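Long-range contacts in 6-phosphogluconolactonase (Leishmania braziliensis, PDB 3CSS), which probably hydrolyses 6-phosphogluconolactone to 6-phosphogluconate, the second step of the oxidative branch of the pentose phosphate pathway: residues Phe71-Glu76 and Ser86-Ala91; Ile105-Arg110 and Gln131-Lys136; Ala114-Glu119 and Pro197-Val202; Ser152-Asp157 and Lys206-Tyr211. All blocks are in the same frame, centred on the assembly; numbering follows the deposited sequence. Where two conformers were deposited one is given.

Contact 1 (Phe71-Glu76 and Ser86-Ala91); sequences FILGDE and SNFSMA
The carboxylate of Glu76 grips the first turn of the helix that starts at Asn87, one oxygen to each of two successive peptide N-H groups. Asn87 N donates to Glu76 OE1 at 2.8 Å, on the syn lone pair of that oxygen, and Phe88 N reaches Glu76 OE2 at 3.0 Å, again from the syn side but 24° out of the carboxylate plane. The chain of Glu76 first runs anti to its own backbone N and then bends at chi2 (62°), which turns the carboxylate to the helix end. A third bond runs in the same sense: Asn87 ND2 donates to Asp75 O over 3.0 Å, the oxygen lying in the amide plane while the nitrogen stands above the carbonyl plane. A water donates to Asp75 OD2 and accepts from Asn87 ND2, bridging the two side chains. Ser86 is the N-cap, its OG taking Ser89 N at 3.0 Å and also hydrogen-bonded to Asp83 O. This is the join of a beta-alpha unit in the parallel part of the sheet, strand 69-77 leading into helix 87-96. Beside these bonds Leu73 CD1 packs on Phe88 CB (4.1 Å), near the plane of the ring at its edge. Further out, Arg109 makes a salt bridge with Glu76 OE2, Gly46 N binds Asn87 OD1, and Ser171 OG binds Asp75 OD2.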
loop_
_atom_site.group_PDB
_atom_site.type_symbol
_atom_site.label_atom_id
_atom_site.label_comp_id
_atom_site.label_asym_id
_atom_site.label_seq_id
_atom_site.Cartn_x
_atom_site.Cartn_y
_atom_site.Cartn_z
ATOM N N PHE A 71 -0.668 -6.621 -10.508
ATOM C CA PHE A 71 -1.004 -6.451 -9.092
ATOM C C PHE A 71 0.129 -6.953 -8.194
ATOM O O PHE A 71 0.671 -8.060 -8.391
ATOM C CB PHE A 71 -2.261 -7.242 -8.713
ATOM C CG PHE A 71 -3.520 -6.763 -9.361
ATOM C CD1 PHE A 71 -4.322 -5.838 -8.721
ATOM C CD2 PHE A 71 -3.918 -7.259 -10.593
ATOM C CE1 PHE A 71 -5.501 -5.392 -9.286
ATOM C CE2 PHE A 71 -5.103 -6.816 -11.184
ATOM C CZ PHE A 71 -5.897 -5.878 -10.523
ATOM N N ILE A 72 0.443 -6.154 -7.188
ATOM C CA ILE A 72 1.321 -6.543 -6.097
ATOM C C ILE A 72 0.665 -6.142 -4.785
ATOM O O ILE A 72 -0.186 -5.256 -4.753
ATOM C CB ILE A 72 2.742 -5.922 -6.211
ATOM C CG1 ILE A 72 2.761 -4.425 -5.844
ATOM C CG2 ILE A 72 3.327 -6.138 -7.659
ATOM C CD1 ILE A 72 4.195 -3.824 -5.819
ATOM N N LEU A 73 1.053 -6.816 -3.710
ATOM C CA LEU A 73 0.605 -6.417 -2.379
ATOM C C LEU A 73 1.619 -5.412 -1.827
ATOM O O LEU A 73 2.816 -5.688 -1.712
ATOM C CB LEU A 73 0.497 -7.623 -1.443
ATOM C CG LEU A 73 -0.576 -8.667 -1.750
ATOM C CD1 LEU A 73 -0.333 -9.891 -0.863
ATOM C CD2 LEU A 73 -1.973 -8.110 -1.537
ATOM N N GLY A 74 1.144 -4.216 -1.506
ATOM C CA GLY A 74 2.008 -3.201 -0.898
ATOM C C GLY A 74 2.494 -3.504 0.521
ATOM O O GLY A 74 3.534 -3.014 0.936
ATOM N N ASP A 75 1.736 -4.314 1.248
ATOM C CA ASP A 75 2.171 -4.882 2.500
ATOM C C ASP A 75 1.349 -6.110 2.785
ATOM O O ASP A 75 0.284 -6.316 2.191
ATOM C CB ASP A 75 2.088 -3.886 3.658
ATOM C CG ASP A 75 0.658 -3.618 4.130
ATOM O OD1 ASP A 75 -0.145 -3.025 3.364
ATOM O OD2 ASP A 75 0.355 -3.942 5.300
ATOM N N GLU A 76 1.849 -6.935 3.686
ATOM C CA GLU A 76 1.157 -8.187 3.984
ATOM C C GLU A 76 1.433 -8.668 5.391
ATOM O O GLU A 76 2.535 -8.521 5.922
ATOM C CB GLU A 76 1.498 -9.254 2.934
ATOM C CG GLU A 76 0.865 -10.632 3.146
ATOM C CD GLU A 76 -0.666 -10.619 3.114
ATOM O OE1 GLU A 76 -1.279 -9.890 3.924
ATOM O OE2 GLU A 76 -1.256 -11.388 2.307
ATOM N N SER A 86 -5.169 -12.343 6.230
ATOM C CA SER A 86 -4.185 -11.943 5.225
ATOM C C SER A 86 -4.833 -10.983 4.215
ATOM O O SER A 86 -6.023 -11.104 3.885
ATOM C CB SER A 86 -3.578 -13.146 4.499
ATOM O OG SER A 86 -4.471 -13.665 3.557
ATOM N N ASN A 87 -4.026 -10.051 3.717
ATOM C CA ASN A 87 -4.480 -9.115 2.681
ATOM C C ASN A 87 -4.749 -9.866 1.374
ATOM O O ASN A 87 -5.662 -9.516 0.635
ATOM C CB ASN A 87 -3.489 -7.964 2.463
ATOM C CG ASN A 87 -3.362 -7.050 3.674
ATOM O OD1 ASN A 87 -4.306 -6.900 4.457
ATOM N ND2 ASN A 87 -2.215 -6.397 3.801
ATOM N N PHE A 88 -3.969 -10.909 1.122
ATOM C CA PHE A 88 -4.167 -11.736 -0.057
ATOM C C PHE A 88 -5.548 -12.380 -0.077
ATOM O O PHE A 88 -6.224 -12.382 -1.096
ATOM C CB PHE A 88 -3.091 -12.802 -0.140
ATOM C CG PHE A 88 -3.202 -13.654 -1.362
ATOM C CD1 PHE A 88 -2.737 -13.188 -2.585
ATOM C CD2 PHE A 88 -3.810 -14.892 -1.299
ATOM C CE1 PHE A 88 -2.840 -13.991 -3.736
ATOM C CE2 PHE A 88 -3.932 -15.695 -2.445
ATOM C CZ PHE A 88 -3.441 -15.228 -3.664
ATOM N N SER A 89 -5.966 -12.919 1.054
ATOM C CA SER A 89 -7.297 -13.504 1.169
ATOM C C SER A 89 -8.364 -12.466 0.838
ATOM O O SER A 89 -9.248 -12.697 0.008
ATOM C CB SER A 89 -7.532 -14.026 2.580
ATOM O OG SER A 89 -8.856 -14.521 2.703
ATOM N N MET A 90 -8.282 -11.324 1.510
ATOM C CA MET A 90 -9.243 -10.261 1.294
ATOM C C MET A 90 -9.293 -9.848 -0.181
ATOM O O MET A 90 -10.367 -9.746 -0.760
ATOM C CB MET A 90 -8.919 -9.063 2.187
ATOM C CG MET A 90 -9.900 -7.916 2.046
ATOM S SD MET A 90 -9.473 -6.768 0.723
ATOM C CE MET A 90 -7.944 -6.069 1.343
ATOM N N ALA A 91 -8.128 -9.610 -0.784
ATOM C CA ALA A 91 -8.046 -9.175 -2.187
ATOM C C ALA A 91 -8.555 -10.234 -3.168
ATOM O O ALA A 91 -9.165 -9.914 -4.187
ATOM C CB ALA A 91 -6.598 -8.830 -2.530
HETATM O O HOH W 1 -1.965 -4.520 6.149
#

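Contact 2 (Ile105-Arg110 and Gln131-Lys136). Unlike the reference sequence in segment 131-136: Val135 (reference Ala).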
loop_
_atom_site.group_PDB
_atom_site.type_symbol
_atom_site.label_atom_id
_atom_site.label_comp_id
_atom_site.label_asym_id
_atom_site.label_seq_id
_atom_site.Cartn_x
_atom_site.Cartn_y
_atom_site.Cartn_z
ATOM N N ILE A 105 1.654 -10.836 -8.579
ATOM C CA ILE A 105 2.905 -11.249 -7.962
ATOM C C ILE A 105 2.626 -11.755 -6.549
ATOM O O ILE A 105 2.089 -11.026 -5.705
ATOM C CB ILE A 105 3.944 -10.096 -7.955
ATOM C CG1 ILE A 105 4.145 -9.534 -9.373
ATOM C CG2 ILE A 105 5.271 -10.557 -7.368
ATOM C CD1 ILE A 105 4.562 -10.536 -10.414
ATOM N N SER A 106 2.961 -13.014 -6.295
ATOM C CA SER A 106 2.681 -13.620 -5.000
ATOM C C SER A 106 3.826 -13.413 -4.015
ATOM O O SER A 106 4.989 -13.284 -4.406
ATOM C CB SER A 106 2.404 -15.118 -5.162
ATOM O OG SER A 106 3.534 -15.797 -5.643
ATOM N N ILE A 107 3.475 -13.388 -2.732
ATOM C CA ILE A 107 4.442 -13.398 -1.637
ATOM C C ILE A 107 4.487 -14.818 -1.078
ATOM O O ILE A 107 3.447 -15.399 -0.772
ATOM C CB ILE A 107 4.052 -12.426 -0.495
ATOM C CG1 ILE A 107 4.003 -10.979 -1.008
ATOM C CG2 ILE A 107 5.050 -12.530 0.660
ATOM C CD1 ILE A 107 3.452 -9.964 0.003
ATOM N N ASP A 108 5.693 -15.357 -0.943
ATOM C CA ASP A 108 5.918 -16.659 -0.324
ATOM C C ASP A 108 6.141 -16.471 1.181
ATOM O O ASP A 108 7.191 -15.996 1.593
ATOM C CB ASP A 108 7.129 -17.326 -0.988
ATOM C CG ASP A 108 7.373 -18.728 -0.504
ATOM O OD1 ASP A 108 6.603 -19.230 0.346
ATOM O OD2 ASP A 108 8.353 -19.332 -0.991
ATOM N N ARG A 109 5.154 -16.839 2.000
ATOM C CA ARG A 109 5.208 -16.563 3.451
ATOM C C ARG A 109 5.765 -17.669 4.300
ATOM O O ARG A 109 5.962 -17.483 5.494
ATOM C CB ARG A 109 3.814 -16.283 4.033
ATOM C CG ARG A 109 3.009 -15.279 3.304
ATOM C CD ARG A 109 2.020 -15.938 2.379
ATOM N NE ARG A 109 1.527 -14.954 1.424
ATOM C CZ ARG A 109 0.570 -14.075 1.690
ATOM N NH1 ARG A 109 -0.014 -14.051 2.872
ATOM N NH2 ARG A 109 0.218 -13.212 0.756
ATOM N N ARG A 110 6.009 -18.823 3.690
ATOM C CA ARG A 110 6.376 -20.067 4.385
ATOM C C ARG A 110 7.501 -19.910 5.397
ATOM O O ARG A 110 7.476 -20.479 6.482
ATOM C CB ARG A 110 6.831 -21.109 3.364
ATOM C CG ARG A 110 5.759 -22.064 2.875
ATOM C CD ARG A 110 6.395 -23.418 2.665
ATOM N NE ARG A 110 7.296 -23.707 3.776
ATOM C CZ ARG A 110 6.935 -24.365 4.870
ATOM N NH1 ARG A 110 5.700 -24.834 4.981
ATOM N NH2 ARG A 110 7.811 -24.568 5.841
ATOM N N GLN A 131 13.056 -10.592 1.666
ATOM C CA GLN A 131 14.144 -10.729 0.696
ATOM C C GLN A 131 13.714 -11.482 -0.564
ATOM O O GLN A 131 14.029 -11.070 -1.680
ATOM C CB GLN A 131 15.333 -11.397 1.361
ATOM C CG GLN A 131 16.000 -10.487 2.380
ATOM C CD GLN A 131 17.018 -9.547 1.753
ATOM O OE1 GLN A 131 16.756 -8.344 1.569
ATOM N NE2 GLN A 131 18.197 -10.087 1.439
ATOM N N ASP A 132 12.958 -12.558 -0.382
ATOM C CA ASP A 132 12.423 -13.319 -1.510
ATOM C C ASP A 132 11.435 -12.477 -2.336
ATOM O O ASP A 132 11.417 -12.555 -3.572
ATOM C CB ASP A 132 11.751 -14.610 -1.024
ATOM C CG ASP A 132 12.754 -15.726 -0.693
ATOM O OD1 ASP A 132 13.985 -15.574 -0.938
ATOM O OD2 ASP A 132 12.295 -16.784 -0.194
ATOM N N TYR A 133 10.622 -11.679 -1.652
ATOM C CA TYR A 133 9.642 -10.836 -2.333
ATOM C C TYR A 133 10.347 -9.715 -3.105
ATOM O O TYR A 133 9.990 -9.409 -4.228
ATOM C CB TYR A 133 8.628 -10.280 -1.317
ATOM C CG TYR A 133 7.489 -9.477 -1.890
ATOM C CD1 TYR A 133 6.880 -9.817 -3.097
ATOM C CD2 TYR A 133 6.978 -8.393 -1.190
ATOM C CE1 TYR A 133 5.827 -9.067 -3.609
ATOM C CE2 TYR A 133 5.901 -7.667 -1.674
ATOM C CZ TYR A 133 5.339 -7.990 -2.885
ATOM O OH TYR A 133 4.290 -7.218 -3.348
ATOM N N GLU A 134 11.366 -9.118 -2.497
ATOM C CA GLU A 134 12.180 -8.104 -3.168
ATOM C C GLU A 134 12.816 -8.611 -4.470
ATOM O O GLU A 134 12.792 -7.933 -5.490
ATOM C CB GLU A 134 13.260 -7.593 -2.220
ATOM C CG GLU A 134 14.265 -6.704 -2.894
ATOM C CD GLU A 134 15.123 -5.929 -1.913
ATOM O OE1 GLU A 134 14.599 -5.459 -0.880
ATOM O OE2 GLU A 134 16.341 -5.818 -2.187
ATOM N N VAL A 135 13.397 -9.802 -4.412
ATOM C CA VAL A 135 13.949 -10.459 -5.597
ATOM C C VAL A 135 12.883 -10.588 -6.687
ATOM O O VAL A 135 13.129 -10.269 -7.864
ATOM C CB VAL A 135 14.521 -11.853 -5.240
ATOM C CG1 VAL A 135 14.887 -12.611 -6.508
ATOM C CG2 VAL A 135 15.737 -11.717 -4.317
ATOM N N LYS A 136 11.693 -11.033 -6.287
ATOM C CA LYS A 136 10.590 -11.201 -7.224
ATOM C C LYS A 136 10.192 -9.866 -7.854
ATOM O O LYS A 136 9.993 -9.786 -9.061
ATOM C CB LYS A 136 9.389 -11.863 -6.533
ATOM C CG LYS A 136 8.644 -12.805 -7.389
ATOM C CD LYS A 136 7.410 -13.348 -6.706
ATOM C CE LYS A 136 7.659 -14.662 -5.993
ATOM N NZ LYS A 136 6.370 -15.294 -5.624
HETATM O O HOH W 2 2.291 -9.337 -3.873
#
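Helix 123-140 lies against the loop that follows helix 87-96, and Tyr133 and Lys136, one helical turn apart, face Ile105, Ser106 and Ile107 of that loop. Ile107 CG1 sits almost exactly over the centre of the Tyr133 ring, a CH-pi contact 3.6 Å from the centroid and only 5° off the ring normal. Its CD1 continues over the same ring to CE2, at 3.8 Å. Ile105 instead meets the ring at its edge, CG2 lying 4.1 Å from Tyr133 CE1. The ring reaches this position because CG of Tyr133 stands anti to the backbone N (chi1 -175°), which carries it from the helix toward strand 69-77. There, within the alpha/beta fold of this family, the hydroxyl of Tyr133 is hydrogen-bonded to Leu73 O, and a water donates both to it and to Ile105 O. Lys136 follows the outer side of the contact. Its aliphatic part runs antiparallel alongside Ile105, with CD 3.6 Å from Ile105 CG2, and a bend at chi3 (-93°) brings NZ to Ser106 O at 2.7 Å, above the carbonyl plane. Ser106 OG is 2.9 Å from the same NZ. Arg109 NE donates back to Ile107 O, and its NH1 binds Leu79 O.

Contact 3 (Ala114-Glu119 and Pro197-Val202); sequences ATSKDE and PKVWRV
Trp200 supplies both direct hydrogen-bond donors of this contact, one from its backbone and one from its indole. Trp200 N points almost straight at Ser116 O (2.7 Å, 171° at the hydrogen), and the same oxygen also receives a CA-H...O contact from Val199 CA at 3.3 Å. The indole N-H is divided between two successive carbonyls: NE1 donates to Asp118 O at 3.0 Å, near the ring plane but bent to 134°, and more weakly to Glu119 O. These acceptors are presented by a type I beta turn from Thr115 to Asp118, closed by Asp118 N on Thr115 O, and by Glu119 after it. A water bridges the two segments beside them, donating to Lys117 O and to Lys198 O, the latter at the centre of an inverse gamma turn. Ser116 places CB and OG against Val199 CG2, with OG 3.4 Å away, while the hydroxyl is hydrogen-bonded to Leu78 O. Within its own segment, Arg201 binds Pro197 O through NH2 and Val199 O through NE. The Trp200 ring also packs edge-to-face with Phe190. Since the acceptors across the contact are main-chain carbonyls, the 114-119 loop is probably held mainly through the path of its backbone, and the indole N-H is met by two uncharged carbonyls, neither in a straight bond.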
loop_
_atom_site.group_PDB
_atom_site.type_symbol
_atom_site.label_atom_id
_atom_site.label_comp_id
_atom_site.label_asym_id
_atom_site.label_seq_id
_atom_site.Cartn_x
_atom_site.Cartn_y
_atom_site.Cartn_z
ATOM N N ALA A 114 6.199 -20.223 10.994
ATOM C CA ALA A 114 6.513 -20.832 12.296
ATOM C C ALA A 114 6.789 -19.797 13.414
ATOM O O ALA A 114 6.670 -20.134 14.588
ATOM C CB ALA A 114 7.692 -21.825 12.173
ATOM N N THR A 115 7.139 -18.555 13.057
ATOM C CA THR A 115 7.544 -17.548 14.054
ATOM C C THR A 115 6.885 -16.151 13.928
ATOM O O THR A 115 7.154 -15.262 14.747
ATOM C CB THR A 115 9.092 -17.371 14.035
ATOM O OG1 THR A 115 9.504 -16.871 12.757
ATOM C CG2 THR A 115 9.813 -18.705 14.330
ATOM N N SER A 116 6.018 -15.951 12.931
ATOM C CA SER A 116 5.496 -14.607 12.610
ATOM C C SER A 116 4.593 -14.003 13.695
ATOM O O SER A 116 4.379 -12.796 13.721
ATOM C CB SER A 116 4.768 -14.615 11.251
ATOM O OG SER A 116 3.622 -15.447 11.262
ATOM N N LYS A 117 4.063 -14.833 14.592
ATOM C CA LYS A 117 3.251 -14.320 15.699
ATOM C C LYS A 117 4.081 -14.036 16.961
ATOM O O LYS A 117 3.548 -13.588 17.974
ATOM C CB LYS A 117 2.093 -15.272 15.989
ATOM C CG LYS A 117 1.132 -15.408 14.810
ATOM C CD LYS A 117 -0.092 -16.225 15.183
ATOM C CE LYS A 117 -1.103 -16.248 14.049
ATOM N NZ LYS A 117 -2.176 -17.265 14.288
ATOM N N ASP A 118 5.388 -14.271 16.887
ATOM C CA ASP A 118 6.282 -14.009 18.007
ATOM C C ASP A 118 6.872 -12.636 17.800
ATOM O O ASP A 118 7.667 -12.438 16.890
ATOM C CB ASP A 118 7.393 -15.052 18.051
ATOM C CG ASP A 118 8.239 -14.971 19.317
ATOM O OD1 ASP A 118 8.329 -13.896 19.961
ATOM O OD2 ASP A 118 8.836 -16.006 19.662
ATOM N N GLU A 119 6.489 -11.695 18.655
ATOM C CA GLU A 119 6.874 -10.304 18.477
ATOM C C GLU A 119 8.382 -10.127 18.364
ATOM O O GLU A 119 8.850 -9.406 17.491
ATOM C CB GLU A 119 6.304 -9.453 19.614
ATOM C CG GLU A 119 6.678 -7.998 19.546
ATOM C CD GLU A 119 5.923 -7.161 20.557
ATOM O OE1 GLU A 119 5.027 -7.705 21.250
ATOM O OE2 GLU A 119 6.241 -5.961 20.665
ATOM N N PRO A 197 -3.788 -7.281 13.043
ATOM C CA PRO A 197 -3.392 -8.438 13.833
ATOM C C PRO A 197 -1.940 -8.385 14.311
ATOM O O PRO A 197 -1.095 -7.774 13.645
ATOM C CB PRO A 197 -3.608 -9.619 12.867
ATOM C CG PRO A 197 -3.593 -9.056 11.535
ATOM C CD PRO A 197 -4.064 -7.642 11.643
ATOM N N LYS A 198 -1.673 -9.032 15.448
ATOM C CA LYS A 198 -0.348 -9.079 16.049
ATOM C C LYS A 198 0.497 -10.151 15.355
ATOM O O LYS A 198 0.681 -11.259 15.868
ATOM C CB LYS A 198 -0.439 -9.389 17.551
ATOM C CG LYS A 198 -1.218 -8.367 18.371
ATOM C CD LYS A 198 -0.616 -6.987 18.254
ATOM C CE LYS A 198 -1.298 -5.973 19.148
ATOM N NZ LYS A 198 -0.701 -4.622 18.943
ATOM N N VAL A 199 1.002 -9.815 14.177
ATOM C CA VAL A 199 1.792 -10.724 13.366
ATOM C C VAL A 199 2.801 -9.891 12.601
ATOM O O VAL A 199 2.499 -8.743 12.208
ATOM C CB VAL A 199 0.909 -11.530 12.351
ATOM C CG1 VAL A 199 0.153 -10.611 11.410
ATOM C CG2 VAL A 199 1.756 -12.580 11.559
ATOM N N TRP A 200 3.992 -10.452 12.396
ATOM C CA TRP A 200 5.023 -9.794 11.597
ATOM C C TRP A 200 4.517 -9.485 10.197
ATOM O O TRP A 200 3.606 -10.163 9.671
ATOM C CB TRP A 200 6.337 -10.608 11.549
ATOM C CG TRP A 200 7.201 -10.334 12.727
ATOM C CD1 TRP A 200 7.170 -10.967 13.933
ATOM C CD2 TRP A 200 8.212 -9.324 12.829
ATOM N NE1 TRP A 200 8.098 -10.415 14.777
ATOM C CE2 TRP A 200 8.742 -9.392 14.128
ATOM C CE3 TRP A 200 8.723 -8.367 11.940
ATOM C CZ2 TRP A 200 9.744 -8.532 14.571
ATOM C CZ3 TRP A 200 9.712 -7.515 12.379
ATOM C CH2 TRP A 200 10.223 -7.610 13.678
ATOM N N ARG A 201 5.100 -8.431 9.631
ATOM C CA ARG A 201 4.729 -7.895 8.329
ATOM C C ARG A 201 5.916 -7.777 7.380
ATOM O O ARG A 201 7.074 -7.621 7.794
ATOM C CB ARG A 201 4.100 -6.480 8.452
ATOM C CG ARG A 201 3.118 -6.288 9.599
ATOM C CD ARG A 201 1.881 -7.136 9.433
ATOM N NE ARG A 201 0.887 -6.915 10.485
ATOM C CZ ARG A 201 -0.033 -5.953 10.457
ATOM N NH1 ARG A 201 -0.114 -5.118 9.439
ATOM N NH2 ARG A 201 -0.889 -5.830 11.464
ATOM N N VAL A 202 5.600 -7.807 6.091
ATOM C CA VAL A 202 6.478 -7.247 5.087
ATOM C C VAL A 202 5.764 -6.053 4.464
ATOM O O VAL A 202 4.519 -5.999 4.428
ATOM C CB VAL A 202 6.900 -8.265 4.015
ATOM C CG1 VAL A 202 7.740 -9.373 4.655
ATOM C CG2 VAL A 202 5.715 -8.851 3.329
HETATM O O HOH W 3 1.306 -12.267 18.196
#

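Contact 4 (Ser152-Asp157 and Lys206-Tyr211); sequences SVPVVD and KTVIQY. Unlike the reference sequence in segment 206-211: Tyr211 (reference His).
Two valines meet through branches set by their first torsions. In Val153, chi1 of 66° puts CG1 between the backbone N and the carbonyl carbon and CG2 anti to the N, which aims the two methyls at different partners. CG2 touches Val208 CG2 at 3.9 Å, the two side chains lying alongside and pointing opposite ways, whereas CG1 comes to Tyr211 CD1 at 4.1 Å, with the valine set roughly perpendicular to the tyrosine side chain. Val208 uses both its branches as well: CG2 also lies against Pro154 CD, and CG1 meets Val156 CG2 at 4.1 Å. No direct hydrogen bond joins the segments. Their polar link is a water that donates to Pro154 O and to Val208 O (2.7 Å) and accepts from Val156 N, tying the chain just past the strand to the helix backbone. The Tyr211 ring has Arg250 as a cation-pi partner. Strand 152-154 and helix 206-211 pass at 8.3 Å between axes, their directions 66° apart. The strand pairs with 143-145 in a small antiparallel sheet and leads into strand 158-162 of the main sheet, while the short helix links strand 201-204 to strand 214-219.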
loop_
_atom_site.group_PDB
_atom_site.type_symbol
_atom_site.label_atom_id
_atom_site.label_comp_id
_atom_site.label_asym_id
_atom_site.label_seq_id
_atom_site.Cartn_x
_atom_site.Cartn_y
_atom_site.Cartn_z
ATOM N N SER A 152 18.502 -0.911 -7.537
ATOM C CA SER A 152 17.334 -0.437 -8.277
ATOM C C SER A 152 16.059 -0.477 -7.436
ATOM O O SER A 152 16.000 -1.130 -6.375
ATOM C CB SER A 152 17.139 -1.259 -9.548
ATOM O OG SER A 152 18.305 -1.168 -10.337
ATOM N N VAL A 153 15.047 0.227 -7.936
ATOM C CA VAL A 153 13.743 0.319 -7.301
ATOM C C VAL A 153 12.673 -0.003 -8.345
ATOM O O VAL A 153 12.769 0.474 -9.485
ATOM C CB VAL A 153 13.507 1.751 -6.701
ATOM C CG1 VAL A 153 13.410 2.839 -7.792
ATOM C CG2 VAL A 153 12.284 1.766 -5.845
ATOM N N PRO A 154 11.675 -0.828 -7.971
ATOM C CA PRO A 154 10.540 -0.992 -8.865
ATOM C C PRO A 154 9.750 0.310 -8.913
ATOM O O PRO A 154 9.619 0.994 -7.898
ATOM C CB PRO A 154 9.736 -2.136 -8.236
ATOM C CG PRO A 154 10.086 -2.138 -6.812
ATOM C CD PRO A 154 11.512 -1.605 -6.725
ATOM N N VAL A 155 9.306 0.676 -10.112
ATOM C CA VAL A 155 8.526 1.890 -10.325
ATOM C C VAL A 155 7.070 1.487 -10.410
ATOM O O VAL A 155 6.629 0.852 -11.374
ATOM C CB VAL A 155 8.975 2.657 -11.583
ATOM C CG1 VAL A 155 8.112 3.893 -11.782
ATOM C CG2 VAL A 155 10.459 3.021 -11.463
ATOM N N VAL A 156 6.333 1.807 -9.354
ATOM C CA VAL A 156 4.918 1.463 -9.279
ATOM C C VAL A 156 4.086 2.615 -9.844
ATOM O O VAL A 156 4.315 3.770 -9.502
ATOM C CB VAL A 156 4.526 1.129 -7.826
ATOM C CG1 VAL A 156 3.041 0.841 -7.728
ATOM C CG2 VAL A 156 5.370 -0.029 -7.320
ATOM N N ASP A 157 3.100 2.313 -10.684
ATOM C CA ASP A 157 2.225 3.365 -11.236
ATOM C C ASP A 157 1.252 3.947 -10.197
ATOM O O ASP A 157 1.108 5.174 -10.067
ATOM C CB ASP A 157 1.443 2.857 -12.452
ATOM C CG ASP A 157 2.343 2.573 -13.632
ATOM O OD1 ASP A 157 2.783 3.555 -14.267
ATOM O OD2 ASP A 157 2.647 1.391 -13.877
ATOM N N LYS A 206 9.548 2.995 2.310
ATOM C CA LYS A 206 9.297 4.409 2.023
ATOM C C LYS A 206 9.792 4.783 0.629
ATOM O O LYS A 206 9.125 5.504 -0.101
ATOM C CB LYS A 206 9.972 5.298 3.072
ATOM C CG LYS A 206 9.404 5.151 4.455
ATOM C CD LYS A 206 10.007 6.141 5.461
ATOM C CE LYS A 206 11.482 5.951 5.637
ATOM N NZ LYS A 206 12.040 6.971 6.610
ATOM N N THR A 207 10.984 4.302 0.279
ATOM C CA THR A 207 11.615 4.599 -1.017
ATOM C C THR A 207 10.729 4.222 -2.196
ATOM O O THR A 207 10.527 5.010 -3.123
ATOM C CB THR A 207 12.964 3.864 -1.138
ATOM O OG1 THR A 207 13.761 4.154 0.014
ATOM C CG2 THR A 207 13.714 4.333 -2.384
ATOM N N VAL A 208 10.202 3.005 -2.170
ATOM C CA VAL A 208 9.347 2.538 -3.270
ATOM C C VAL A 208 8.148 3.458 -3.383
ATOM O O VAL A 208 7.779 3.907 -4.463
ATOM C CB VAL A 208 8.888 1.089 -3.076
ATOM C CG1 VAL A 208 7.920 0.681 -4.170
ATOM C CG2 VAL A 208 10.083 0.142 -3.047
ATOM N N ILE A 209 7.534 3.757 -2.244
ATOM C CA ILE A 209 6.357 4.632 -2.238
ATOM C C ILE A 209 6.679 6.029 -2.782
ATOM O O ILE A 209 5.899 6.606 -3.552
ATOM C CB ILE A 209 5.722 4.667 -0.818
ATOM C CG1 ILE A 209 5.216 3.271 -0.472
ATOM C CG2 ILE A 209 4.574 5.645 -0.766
ATOM C CD1 ILE A 209 4.873 3.061 0.990
ATOM N N GLN A 210 7.860 6.535 -2.432
ATOM C CA GLN A 210 8.306 7.865 -2.836
ATOM C C GLN A 210 8.752 7.963 -4.313
ATOM O O GLN A 210 8.937 9.070 -4.821
ATOM C CB GLN A 210 9.413 8.341 -1.898
ATOM C CG GLN A 210 8.908 8.632 -0.496
ATOM C CD GLN A 210 10.017 8.917 0.480
ATOM O OE1 GLN A 210 11.137 8.434 0.296
ATOM N NE2 GLN A 210 9.724 9.676 1.534
ATOM N N TYR A 211 8.965 6.820 -4.963
ATOM C CA TYR A 211 9.255 6.773 -6.388
ATOM C C TYR A 211 8.035 6.382 -7.252
ATOM O O TYR A 211 8.124 6.377 -8.491
ATOM C CB TYR A 211 10.404 5.824 -6.653
ATOM C CG TYR A 211 11.761 6.427 -6.410
ATOM C CD1 TYR A 211 12.575 5.991 -5.383
ATOM C CD2 TYR A 211 12.236 7.431 -7.240
ATOM C CE1 TYR A 211 13.831 6.540 -5.186
ATOM C CE2 TYR A 211 13.495 7.996 -7.051
ATOM C CZ TYR A 211 14.293 7.543 -6.019
ATOM O OH TYR A 211 15.554 8.102 -5.824
HETATM O O HOH W 4 7.798 2.906 -7.024
#

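In the fold
Contacts 1 and 4 are buried, yet their chemistry differs: mainly polar in contact 1, which joins strand to helix by carboxylate and amide hydrogen bonds, and mainly apolar in contact 4, with methyl packing and one water. Contacts 2 and 3 lie farther out and are partly buried, the first mixing a CH-pi contact with a lysine bond, the second relying on main-chain carbonyls. Contacts 1 and 2 share polar links. Contacts 1 and 3 share the main sheet, strands 69-77 and 201-204 being neighbours. Ile107 CD1 packs on Val202 CG2 (4.2 Å) between contacts 2 and 3, and Ile72 CD1 touches Val156 CG2 between contacts 1 and 4, whereas contacts 3 and 4, centres about 25 Å apart, merely adjoin along the chain.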